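Local coordinates for cellulase (Uncultured bacterium, PDB 6XSO), which probably hydrolyses internal beta-1,4 linkages in cellulose and related plant polysaccharides, as a broad-specificity endoglucanase of glycoside hydrolase family 5, subfamily 4, at residues A[53-56]-A[62-65]; A[70-75]-A[113-118]; A[78-83]-A[169-174]; A[100-103]-A[108-111]. All coordinates share one frame; numbering follows the deposited sequence.

Contact 1: A[53-56]-A[62-65]; sequences QHET and VTKP
Two hydrogen bonds from Thr-63 converge on a single carboxylate oxygen of Glu-55 and carry the polar half of this contact. The backbone N of Thr-63 lies 2.8 Å from Glu-55 OE2 and approaches from above the carboxylate plane, 48° out of it, with a fairly straight N-H...O angle of 164°. Thr-63 OG1 donates to the same OE2, also at 2.8 Å, but arrives nearly end-on to the C-O bond. The hydroxyl can join the amide because OG1 stands beside its own backbone N, with chi1 at -54°. Glu-55 spans the gap with an extended chain whose CG is anti to the backbone N, running roughly perpendicular to the Thr-63 side chain.

The apolar half is small. Thr-56 CG2 meets Val-62 CG2 at 3.7 Å, methyl against methyl, while Thr-56 OG1 turns back to the carbonyl of Val-52 in helix 51-55.

The other oxygen of Glu-55, OE1, forms a salt bridge with Arg-102 of helix 97-111. With both oxygens engaged, the buried carboxylate is probably held as an anion, tying helix 51-55 to the loop that leads into helix 66-73 of the TIM barrel.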
loop_
_atom_site.group_PDB
_atom_site.type_symbol
_atom_site.label_atom_id
_atom_site.label_comp_id
_atom_site.label_asym_id
_atom_site.label_seq_id
_atom_site.Cartn_x
_atom_site.Cartn_y
_atom_site.Cartn_z
ATOM N N GLN A 53 -17.414 14.182 -4.136
ATOM C CA GLN A 53 -18.311 13.047 -3.958
ATOM C C GLN A 53 -17.524 11.760 -3.768
ATOM O O GLN A 53 -17.860 10.938 -2.914
ATOM C CB GLN A 53 -19.223 12.915 -5.173
ATOM C CG GLN A 53 -20.276 13.991 -5.280
ATOM C CD GLN A 53 -20.958 13.984 -6.618
ATOM O OE1 GLN A 53 -20.613 13.200 -7.499
ATOM N NE2 GLN A 53 -21.927 14.865 -6.786
ATOM N N HIS A 54 -16.463 11.582 -4.548
ATOM C CA HIS A 54 -15.615 10.402 -4.442
ATOM C C HIS A 54 -14.852 10.410 -3.128
ATOM O O HIS A 54 -14.902 9.436 -2.365
ATOM C CB HIS A 54 -14.700 10.430 -5.666
ATOM C CG HIS A 54 -13.658 9.359 -5.720
ATOM N ND1 HIS A 54 -13.072 8.997 -6.911
ATOM C CD2 HIS A 54 -13.062 8.604 -4.764
ATOM C CE1 HIS A 54 -12.175 8.053 -6.691
ATOM N NE2 HIS A 54 -12.142 7.806 -5.398
ATOM N N GLU A 55 -14.186 11.524 -2.820
ATOM C CA GLU A 55 -13.301 11.590 -1.662
ATOM C C GLU A 55 -14.053 11.404 -0.354
ATOM O O GLU A 55 -13.490 10.864 0.609
ATOM C CB GLU A 55 -12.587 12.943 -1.666
ATOM C CG GLU A 55 -11.550 13.118 -0.565
ATOM C CD GLU A 55 -10.560 14.231 -0.859
ATOM O OE1 GLU A 55 -10.693 14.889 -1.919
ATOM O OE2 GLU A 55 -9.677 14.490 0.000
ATOM N N THR A 56 -15.315 11.817 -0.306
ATOM C CA THR A 56 -16.098 11.819 0.924
ATOM C C THR A 56 -17.133 10.694 1.012
ATOM O O THR A 56 -17.893 10.649 1.984
ATOM C CB THR A 56 -16.805 13.179 1.109
ATOM O OG1 THR A 56 -17.842 13.356 0.127
ATOM C CG2 THR A 56 -15.816 14.349 0.993
ATOM N N VAL A 62 -13.014 16.118 3.045
ATOM C CA VAL A 62 -12.051 16.584 2.053
ATOM C C VAL A 62 -10.724 16.864 2.744
ATOM O O VAL A 62 -10.665 17.607 3.731
ATOM C CB VAL A 62 -12.593 17.821 1.324
ATOM C CG1 VAL A 62 -11.518 18.446 0.445
ATOM C CG2 VAL A 62 -13.811 17.445 0.473
ATOM N N THR A 63 -9.654 16.266 2.227
ATOM C CA THR A 63 -8.365 16.304 2.908
ATOM C C THR A 63 -7.758 17.702 2.792
ATOM O O THR A 63 -7.897 18.374 1.766
ATOM C CB THR A 63 -7.433 15.294 2.256
ATOM O OG1 THR A 63 -8.029 13.978 2.231
ATOM C CG2 THR A 63 -6.103 15.161 3.006
ATOM N N LYS A 64 -7.086 18.143 3.852
ATOM C CA LYS A 64 -6.430 19.440 3.903
ATOM C C LYS A 64 -4.970 19.264 4.279
ATOM O O LYS A 64 -4.595 18.279 4.926
ATOM C CB LYS A 64 -7.088 20.368 4.931
ATOM C CG LYS A 64 -8.478 20.803 4.520
ATOM C CD LYS A 64 -9.003 21.912 5.389
ATOM C CE LYS A 64 -9.346 21.414 6.771
ATOM N NZ LYS A 64 -9.715 22.569 7.644
ATOM N N PRO A 65 -4.116 20.239 3.927
ATOM C CA PRO A 65 -2.674 20.023 4.124
ATOM C C PRO A 65 -2.254 19.992 5.579
ATOM O O PRO A 65 -1.239 19.362 5.906
ATOM C CB PRO A 65 -2.027 21.180 3.345
ATOM C CG PRO A 65 -3.101 22.210 3.207
ATOM C CD PRO A 65 -4.386 21.427 3.091
#

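Contact 2: A[70-75]-A[113-118]; sequences MMKEAG and QDMYCI
Lys-72 of helix 66-73 lies across the turn that leads into strand 116-119, joining a helix of the TIM-barrel exterior to the entrance of a barrel strand. Its side chain and that of Met-115 run side by side but point opposite ways, and the closest approach of the pair is Lys-72 CD to Met-115 CG at 3.8 Å. Met-115 reaches back toward the helix, bringing SD within 4.1 Å of Lys-72 CA. The bend at chi3 (-72°) then lays CE alongside the helix, 4.2 Å from Lys-72 CB and in loose apolar contact with Met-71 CB.

The lysine itself starts with CG anti to the backbone N (chi1 173°) and bends at chi2 and again at chi4. Its aliphatic part therefore follows the turn, with CB facing Gln-113 CB at 4.0 Å, while its ammonium group ends beyond the carbonyl oxygen of Gln-113. Val-110 of helix 97-111 and Ile-79 of strand 78-81 also pack on Met-115, placing the thioether in the layer between helices and barrel. Beyond Lys-72 the helix ends in a Schellman motif at Gly-75, whose N bonds to Lys-72 O. At the outer end of the contact, Lys-72 NZ donates to Gln-113 O at 3.0 Å, tilted 30° from the carbonyl plane.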
loop_
_atom_site.group_PDB
_atom_site.type_symbol
_atom_site.label_atom_id
_atom_site.label_comp_id
_atom_site.label_asym_id
_atom_site.label_seq_id
_atom_site.Cartn_x
_atom_site.Cartn_y
_atom_site.Cartn_z
ATOM N N MET A 70 0.542 17.929 10.953
ATOM C CA MET A 70 0.347 17.296 12.255
ATOM C C MET A 70 1.002 15.919 12.305
ATOM O O MET A 70 1.679 15.577 13.283
ATOM C CB MET A 70 -1.154 17.184 12.544
ATOM C CG MET A 70 -1.463 16.656 13.937
ATOM S SD MET A 70 -3.235 16.474 14.225
ATOM C CE MET A 70 -3.603 15.010 13.272
ATOM N N MET A 71 0.797 15.104 11.266
ATOM C CA MET A 71 1.414 13.780 11.228
ATOM C C MET A 71 2.932 13.885 11.298
ATOM O O MET A 71 3.587 13.159 12.058
ATOM C CB MET A 71 0.987 13.051 9.948
ATOM C CG MET A 71 -0.452 12.595 9.969
ATOM S SD MET A 71 -0.658 11.160 11.047
ATOM C CE MET A 71 -2.450 11.112 11.165
ATOM N N LYS A 72 3.511 14.790 10.513
ATOM C CA LYS A 72 4.958 14.969 10.524
ATOM C C LYS A 72 5.461 15.360 11.911
ATOM O O LYS A 72 6.473 14.831 12.391
ATOM C CB LYS A 72 5.341 16.038 9.499
ATOM C CG LYS A 72 6.798 16.434 9.523
ATOM C CD LYS A 72 7.707 15.417 8.896
ATOM C CE LYS A 72 9.152 15.913 8.883
ATOM N NZ LYS A 72 9.282 17.350 8.461
ATOM N N GLU A 73 4.800 16.326 12.546
ATOM C CA GLU A 73 5.234 16.792 13.861
ATOM C C GLU A 73 5.093 15.726 14.936
ATOM O O GLU A 73 5.810 15.779 15.947
ATOM C CB GLU A 73 4.468 18.053 14.211
ATOM C CG GLU A 73 4.915 19.206 13.337
ATOM C CD GLU A 73 4.203 20.494 13.661
ATOM O OE1 GLU A 73 3.557 20.569 14.735
ATOM O OE2 GLU A 73 4.308 21.438 12.846
ATOM N N ALA A 74 4.188 14.771 14.744
ATOM C CA ALA A 74 4.048 13.646 15.665
ATOM C C ALA A 74 5.084 12.565 15.422
ATOM O O ALA A 74 5.136 11.601 16.189
ATOM C CB ALA A 74 2.639 13.047 15.618
ATOM N N GLY A 75 5.917 12.706 14.395
ATOM C CA GLY A 75 6.994 11.765 14.155
ATOM C C GLY A 75 6.830 10.837 12.969
ATOM O O GLY A 75 7.683 9.961 12.777
ATOM N N GLN A 113 5.634 18.350 3.532
ATOM C CA GLN A 113 6.166 18.095 4.861
ATOM C C GLN A 113 7.453 17.295 4.813
ATOM O O GLN A 113 7.926 16.833 5.854
ATOM C CB GLN A 113 5.136 17.368 5.720
ATOM C CG GLN A 113 3.831 18.138 5.834
ATOM C CD GLN A 113 4.010 19.532 6.471
ATOM O OE1 GLN A 113 4.910 19.755 7.283
ATOM N NE2 GLN A 113 3.131 20.451 6.117
ATOM N N ASP A 114 8.018 17.114 3.630
ATOM C CA ASP A 114 9.209 16.298 3.430
ATOM C C ASP A 114 8.993 14.863 3.901
ATOM O O ASP A 114 9.930 14.181 4.331
ATOM C CB ASP A 114 10.454 16.920 4.058
ATOM C CG ASP A 114 11.715 16.479 3.352
ATOM O OD1 ASP A 114 11.730 16.489 2.097
ATOM O OD2 ASP A 114 12.680 16.107 4.050
ATOM N N MET A 115 7.755 14.393 3.813
ATOM C CA MET A 115 7.467 12.985 4.013
ATOM C C MET A 115 7.435 12.269 2.666
ATOM O O MET A 115 7.165 12.870 1.624
ATOM C CB MET A 115 6.114 12.795 4.714
ATOM C CG MET A 115 6.123 13.229 6.206
ATOM S SD MET A 115 4.613 12.787 7.126
ATOM C CE MET A 115 3.515 13.955 6.385
ATOM N N TYR A 116 7.716 10.968 2.694
ATOM C CA TYR A 116 7.485 10.122 1.529
ATOM C C TYR A 116 5.987 9.966 1.278
ATOM O O TYR A 116 5.166 10.018 2.192
ATOM C CB TYR A 116 8.084 8.728 1.750
ATOM C CG TYR A 116 9.579 8.709 1.770
ATOM C CD1 TYR A 116 10.281 9.034 2.914
ATOM C CD2 TYR A 116 10.293 8.391 0.633
ATOM C CE1 TYR A 116 11.664 9.033 2.934
ATOM C CE2 TYR A 116 11.656 8.383 0.635
ATOM C CZ TYR A 116 12.340 8.696 1.795
ATOM O OH TYR A 116 13.705 8.691 1.796
ATOM N N CYS A 117 5.631 9.746 0.012
ATOM C CA CYS A 117 4.247 9.528 -0.385
ATOM C C CYS A 117 4.180 8.339 -1.337
ATOM O O CYS A 117 4.884 8.316 -2.348
ATOM C CB CYS A 117 3.669 10.761 -1.084
ATOM S SG CYS A 117 1.888 10.625 -1.378
ATOM N N ILE A 118 3.361 7.345 -1.005
ATOM C CA ILE A 118 3.075 6.224 -1.903
ATOM C C ILE A 118 1.674 6.420 -2.473
ATOM O O ILE A 118 0.714 6.585 -1.715
ATOM C CB ILE A 118 3.148 4.888 -1.143
ATOM C CG1 ILE A 118 4.545 4.597 -0.594
ATOM C CG2 ILE A 118 2.684 3.734 -2.055
ATOM C CD1 ILE A 118 4.547 3.430 0.441
#

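Contact 3: A[78-83]-A[169-174]; sequences AIRVPV and LFESYN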
loop_
_atom_site.group_PDB
_atom_site.type_symbol
_atom_site.label_atom_id
_atom_site.label_comp_id
_atom_site.label_asym_id
_atom_site.label_seq_id
_atom_site.Cartn_x
_atom_site.Cartn_y
_atom_site.Cartn_z
ATOM N N ALA A 78 6.140 9.181 6.479
ATOM C CA ALA A 78 5.648 8.697 5.197
ATOM C C ALA A 78 4.143 8.521 5.283
ATOM O O ALA A 78 3.612 8.172 6.341
ATOM C CB ALA A 78 6.318 7.359 4.837
ATOM N N ILE A 79 3.472 8.767 4.155
ATOM C CA ILE A 79 2.030 8.610 4.037
ATOM C C ILE A 79 1.756 7.746 2.807
ATOM O O ILE A 79 2.256 8.046 1.717
ATOM C CB ILE A 79 1.318 9.968 3.900
ATOM C CG1 ILE A 79 1.693 10.962 5.013
ATOM C CG2 ILE A 79 -0.206 9.765 3.849
ATOM C CD1 ILE A 79 1.211 10.600 6.412
ATOM N N ARG A 80 0.974 6.677 2.985
ATOM C CA ARG A 80 0.398 5.955 1.859
ATOM C C ARG A 80 -0.957 6.584 1.549
ATOM O O ARG A 80 -1.793 6.746 2.448
ATOM C CB ARG A 80 0.241 4.461 2.163
ATOM C CG ARG A 80 -0.412 3.625 1.024
ATOM C CD ARG A 80 -0.099 2.206 1.239
ATOM N NE ARG A 80 -0.632 1.187 0.340
ATOM C CZ ARG A 80 -1.696 0.423 0.580
ATOM N NH1 ARG A 80 -2.505 0.672 1.604
ATOM N NH2 ARG A 80 -1.985 -0.564 -0.254
ATOM N N VAL A 81 -1.166 6.920 0.278
ATOM C CA VAL A 81 -2.377 7.575 -0.215
ATOM C C VAL A 81 -3.019 6.574 -1.174
ATOM O O VAL A 81 -2.750 6.608 -2.385
ATOM C CB VAL A 81 -2.053 8.918 -0.887
ATOM C CG1 VAL A 81 -3.317 9.547 -1.475
ATOM C CG2 VAL A 81 -1.430 9.881 0.139
ATOM N N PRO A 82 -3.844 5.656 -0.683
ATOM C CA PRO A 82 -4.529 4.731 -1.593
ATOM C C PRO A 82 -5.485 5.475 -2.509
ATOM O O PRO A 82 -6.197 6.389 -2.092
ATOM C CB PRO A 82 -5.305 3.799 -0.659
ATOM C CG PRO A 82 -4.907 4.133 0.702
ATOM C CD PRO A 82 -4.222 5.450 0.722
ATOM N N VAL A 83 -5.528 5.051 -3.769
ATOM C CA VAL A 83 -6.399 5.680 -4.754
ATOM C C VAL A 83 -7.123 4.590 -5.529
ATOM O O VAL A 83 -6.488 3.644 -6.011
ATOM C CB VAL A 83 -5.625 6.575 -5.747
ATOM C CG1 VAL A 83 -6.577 7.271 -6.698
ATOM C CG2 VAL A 83 -4.799 7.609 -5.049
ATOM N N LEU A 169 6.689 7.535 -4.479
ATOM C CA LEU A 169 6.793 6.151 -4.913
ATOM C C LEU A 169 5.451 5.693 -5.468
ATOM O O LEU A 169 4.399 6.205 -5.075
ATOM C CB LEU A 169 7.174 5.204 -3.754
ATOM C CG LEU A 169 8.628 5.244 -3.286
ATOM C CD1 LEU A 169 8.847 6.409 -2.313
ATOM C CD2 LEU A 169 9.054 3.932 -2.637
ATOM N N PHE A 170 5.485 4.731 -6.399
ATOM C CA PHE A 170 4.276 4.147 -6.954
ATOM C C PHE A 170 4.158 2.684 -6.533
ATOM O O PHE A 170 5.158 1.960 -6.489
ATOM C CB PHE A 170 4.297 4.140 -8.488
ATOM C CG PHE A 170 4.493 5.487 -9.148
ATOM C CD1 PHE A 170 4.127 6.686 -8.542
ATOM C CD2 PHE A 170 5.029 5.534 -10.434
ATOM C CE1 PHE A 170 4.320 7.899 -9.208
ATOM C CE2 PHE A 170 5.215 6.736 -11.098
ATOM C CZ PHE A 170 4.861 7.915 -10.484
ATOM N N GLU A 171 2.923 2.235 -6.277
ATOM C CA GLU A 171 2.615 0.864 -5.885
ATOM C C GLU A 171 1.647 0.246 -6.890
ATOM O O GLU A 171 0.580 0.796 -7.153
ATOM C CB GLU A 171 2.025 0.837 -4.472
ATOM C CG GLU A 171 1.308 -0.434 -4.065
ATOM C CD GLU A 171 0.462 -0.218 -2.817
ATOM O OE1 GLU A 171 0.813 0.679 -2.017
ATOM O OE2 GLU A 171 -0.538 -0.954 -2.626
ATOM N N SER A 172 2.018 -0.927 -7.396
ATOM C CA SER A 172 1.399 -1.517 -8.582
ATOM C C SER A 172 -0.104 -1.748 -8.450
ATOM O O SER A 172 -0.857 -1.494 -9.398
ATOM C CB SER A 172 2.117 -2.840 -8.875
ATOM O OG SER A 172 2.055 -3.738 -7.760
ATOM N N TYR A 173 -0.549 -2.333 -7.346
ATOM C CA TYR A 173 -1.933 -2.793 -7.134
ATOM C C TYR A 173 -1.997 -3.164 -5.651
ATOM O O TYR A 173 -0.972 -3.497 -5.041
ATOM C CB TYR A 173 -2.372 -3.990 -8.062
ATOM C CG TYR A 173 -1.306 -5.051 -8.102
ATOM C CD1 TYR A 173 -1.093 -5.864 -6.997
ATOM C CD2 TYR A 173 -0.454 -5.187 -9.196
ATOM C CE1 TYR A 173 -0.071 -6.762 -6.967
ATOM C CE2 TYR A 173 0.587 -6.081 -9.168
ATOM C CZ TYR A 173 0.782 -6.842 -8.044
ATOM O OH TYR A 173 1.838 -7.706 -8.017
ATOM N N ASN A 174 -3.201 -3.132 -5.084
ATOM C CA ASN A 174 -3.365 -3.290 -3.639
ATOM C C ASN A 174 -3.473 -4.741 -3.171
ATOM O O ASN A 174 -2.478 -5.317 -2.717
ATOM C CB ASN A 174 -4.577 -2.453 -3.180
ATOM C CG ASN A 174 -4.851 -2.603 -1.724
ATOM O OD1 ASN A 174 -3.915 -2.539 -0.906
ATOM N ND2 ASN A 174 -6.129 -2.793 -1.355
#
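A buried salt bridge spans the interior of the TIM barrel here, linking Arg-80 on strand 78-81 to Glu-171 at the end of strand 168-171. These two strands are not neighbours, since strand 116-119 runs between them, and the contact is made by side chains alone. Arg-80 extends from CG to NE and presents one side of its guanidinium to the carboxylate. NE bonds to Glu-171 OE1 and NH2 to Glu-171 OE2, both at 2.8 Å and almost straight. Each oxygen uses its syn lone pair, and the two planes are only 5° apart, so the paired bonds fix the rotation of the carboxylate.

NH2 also donates to Asn-174 OD1, at 2.8 Å with a more bent N-H...O angle of 143°. That oxygen lies in the guanidinium plane, although the amide is turned 50° against it and receives the donor from above its carbonyl plane. The remaining nitrogen, NH1, bonds to Asn-34 and forms a salt bridge with Glu-308. Asn-120 and Asn-232 donate to Glu-171 OE2. An arginine held among carboxylates and asparagines at the C-terminal ends of the barrel strands is consistent with the active-site floor of a family 5 glycoside hydrolase.

Contact 4: A[100-103]-A[108-111]; sequences MKRV and DYVV
The close part of this contact is one hydrogen bond: Arg-102 NH1 donates to Tyr-109 OH at 3.1 Å, with an N-H...O angle of 158°. The hydroxyl lies at the edge of the guanidinium, within 9° of its plane, so the arginine uses a well-directed N-H. The two flat groups are steeply inclined, 69° apart, and the ring is approached obliquely, with NH1 3.8 Å from Tyr-109 CZ. NH2 comes near the ring too, 4.1 Å from Tyr-109 CE2.

Both residues belong to helix 97-111, the helix of the beta-alpha-beta unit that carries the chain from strand 78-81 to strand 116-119 in the TIM barrel. Spaced seven residues apart, they meet over two turns because the arginine, bent at chi2 (59°), directs its end along the helix. Tyr-109 leans the other way, its CG anti to the carbonyl carbon at chi1 -63°.

The guanidinium is buried and has further partners: NE forms a salt bridge with Glu-55, NH2 bonds to Thr-63 O, and NH1 pairs with Glu-105 as well. Away from this buried end the contact becomes looser. The guanidinium meets the hydroxyl end of the ring and CE2 next to it, whereas the rest of the partly exposed tyrosine rests on Pro-65 and Phe-68.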
loop_
_atom_site.group_PDB
_atom_site.type_symbol
_atom_site.label_atom_id
_atom_site.label_comp_id
_atom_site.label_asym_id
_atom_site.label_seq_id
_atom_site.Cartn_x
_atom_site.Cartn_y
_atom_site.Cartn_z
ATOM N N MET A 100 -7.213 13.513 -11.575
ATOM C CA MET A 100 -5.760 13.463 -11.481
ATOM C C MET A 100 -5.233 14.700 -10.765
ATOM O O MET A 100 -4.297 14.608 -9.970
ATOM C CB MET A 100 -5.150 13.329 -12.880
ATOM C CG MET A 100 -3.655 12.928 -12.836
ATOM S SD MET A 100 -3.294 11.254 -12.231
ATOM C CE MET A 100 -3.648 10.315 -13.720
ATOM N N LYS A 101 -5.823 15.861 -11.050
ATOM C CA LYS A 101 -5.457 17.089 -10.348
ATOM C C LYS A 101 -5.676 16.963 -8.849
ATOM O O LYS A 101 -4.860 17.451 -8.053
ATOM C CB LYS A 101 -6.295 18.222 -10.916
ATOM C CG LYS A 101 -6.031 19.589 -10.323
ATOM C CD LYS A 101 -6.742 20.682 -11.135
ATOM C CE LYS A 101 -6.551 22.064 -10.525
ATOM N NZ LYS A 101 -7.235 23.108 -11.351
ATOM N N ARG A 102 -6.766 16.318 -8.431
ATOM C CA ARG A 102 -7.022 16.191 -6.996
ATOM C C ARG A 102 -6.007 15.261 -6.337
ATOM O O ARG A 102 -5.499 15.555 -5.250
ATOM C CB ARG A 102 -8.449 15.713 -6.719
ATOM C CG ARG A 102 -8.752 15.496 -5.234
ATOM C CD ARG A 102 -8.550 16.770 -4.447
ATOM N NE ARG A 102 -8.682 16.525 -3.020
ATOM C CZ ARG A 102 -8.184 17.317 -2.077
ATOM N NH1 ARG A 102 -7.517 18.412 -2.413
ATOM N NH2 ARG A 102 -8.356 17.015 -0.803
ATOM N N VAL A 103 -5.730 14.111 -6.965
ATOM C CA VAL A 103 -4.717 13.202 -6.440
ATOM C C VAL A 103 -3.402 13.945 -6.276
ATOM O O VAL A 103 -2.719 13.821 -5.251
ATOM C CB VAL A 103 -4.562 11.977 -7.359
ATOM C CG1 VAL A 103 -3.450 11.080 -6.820
ATOM C CG2 VAL A 103 -5.874 11.200 -7.473
ATOM N N ASP A 108 0.903 16.550 -3.060
ATOM C CA ASP A 108 1.605 17.777 -2.727
ATOM C C ASP A 108 1.511 18.070 -1.237
ATOM O O ASP A 108 2.491 18.510 -0.622
ATOM C CB ASP A 108 1.026 18.943 -3.535
ATOM C CG ASP A 108 1.440 18.910 -4.997
ATOM O OD1 ASP A 108 2.437 18.227 -5.335
ATOM O OD2 ASP A 108 0.768 19.580 -5.830
ATOM N N TYR A 109 0.343 17.827 -0.634
ATOM C CA TYR A 109 0.198 18.093 0.793
ATOM C C TYR A 109 1.194 17.260 1.592
ATOM O O TYR A 109 1.706 17.702 2.632
ATOM C CB TYR A 109 -1.196 17.696 1.280
ATOM C CG TYR A 109 -2.393 18.420 0.717
ATOM C CD1 TYR A 109 -2.283 19.641 0.068
ATOM C CD2 TYR A 109 -3.657 17.878 0.882
ATOM C CE1 TYR A 109 -3.413 20.286 -0.430
ATOM C CE2 TYR A 109 -4.782 18.512 0.402
ATOM C CZ TYR A 109 -4.657 19.700 -0.272
ATOM O OH TYR A 109 -5.785 20.336 -0.770
ATOM N N VAL A 110 1.428 16.022 1.152
ATOM C CA VAL A 110 2.311 15.117 1.873
ATOM C C VAL A 110 3.766 15.522 1.696
ATOM O O VAL A 110 4.518 15.674 2.669
ATOM C CB VAL A 110 2.081 13.669 1.406
ATOM C CG1 VAL A 110 3.118 12.760 2.021
ATOM C CG2 VAL A 110 0.666 13.198 1.730
ATOM N N VAL A 111 4.194 15.712 0.447
ATOM C CA VAL A 111 5.602 15.992 0.208
ATOM C C VAL A 111 5.977 17.393 0.673
ATOM O O VAL A 111 7.166 17.672 0.886
ATOM C CB VAL A 111 6.005 15.695 -1.252
ATOM C CG1 VAL A 111 5.753 14.224 -1.596
ATOM C CG2 VAL A 111 5.296 16.610 -2.202
#

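How the contacts relate
All four contacts belong to one TIM barrel. The centre of contact 3 lies about 5 Å from the centre of the chain, those of contacts 1, 2 and 4 about 16 to 19 Å from it. Along the sequence contact 1 closes first; contacts 2 and 3 then interleave, and contact 4 is nested within both. Centres of contacts 1 and 4 are 11 Å apart, and Arg-102 joins them through Glu-55 and Thr-63. Contacts 2 and 3 meet within the sheet, where strand 116-119 lies between strands 78-81 and 168-171. Val-110 of contact 4 packs on Ile-79 and Cys-117, so helix 97-111 connects the outer contacts to strand 78-81, which carries Arg-80, and to its neighbour 116-119.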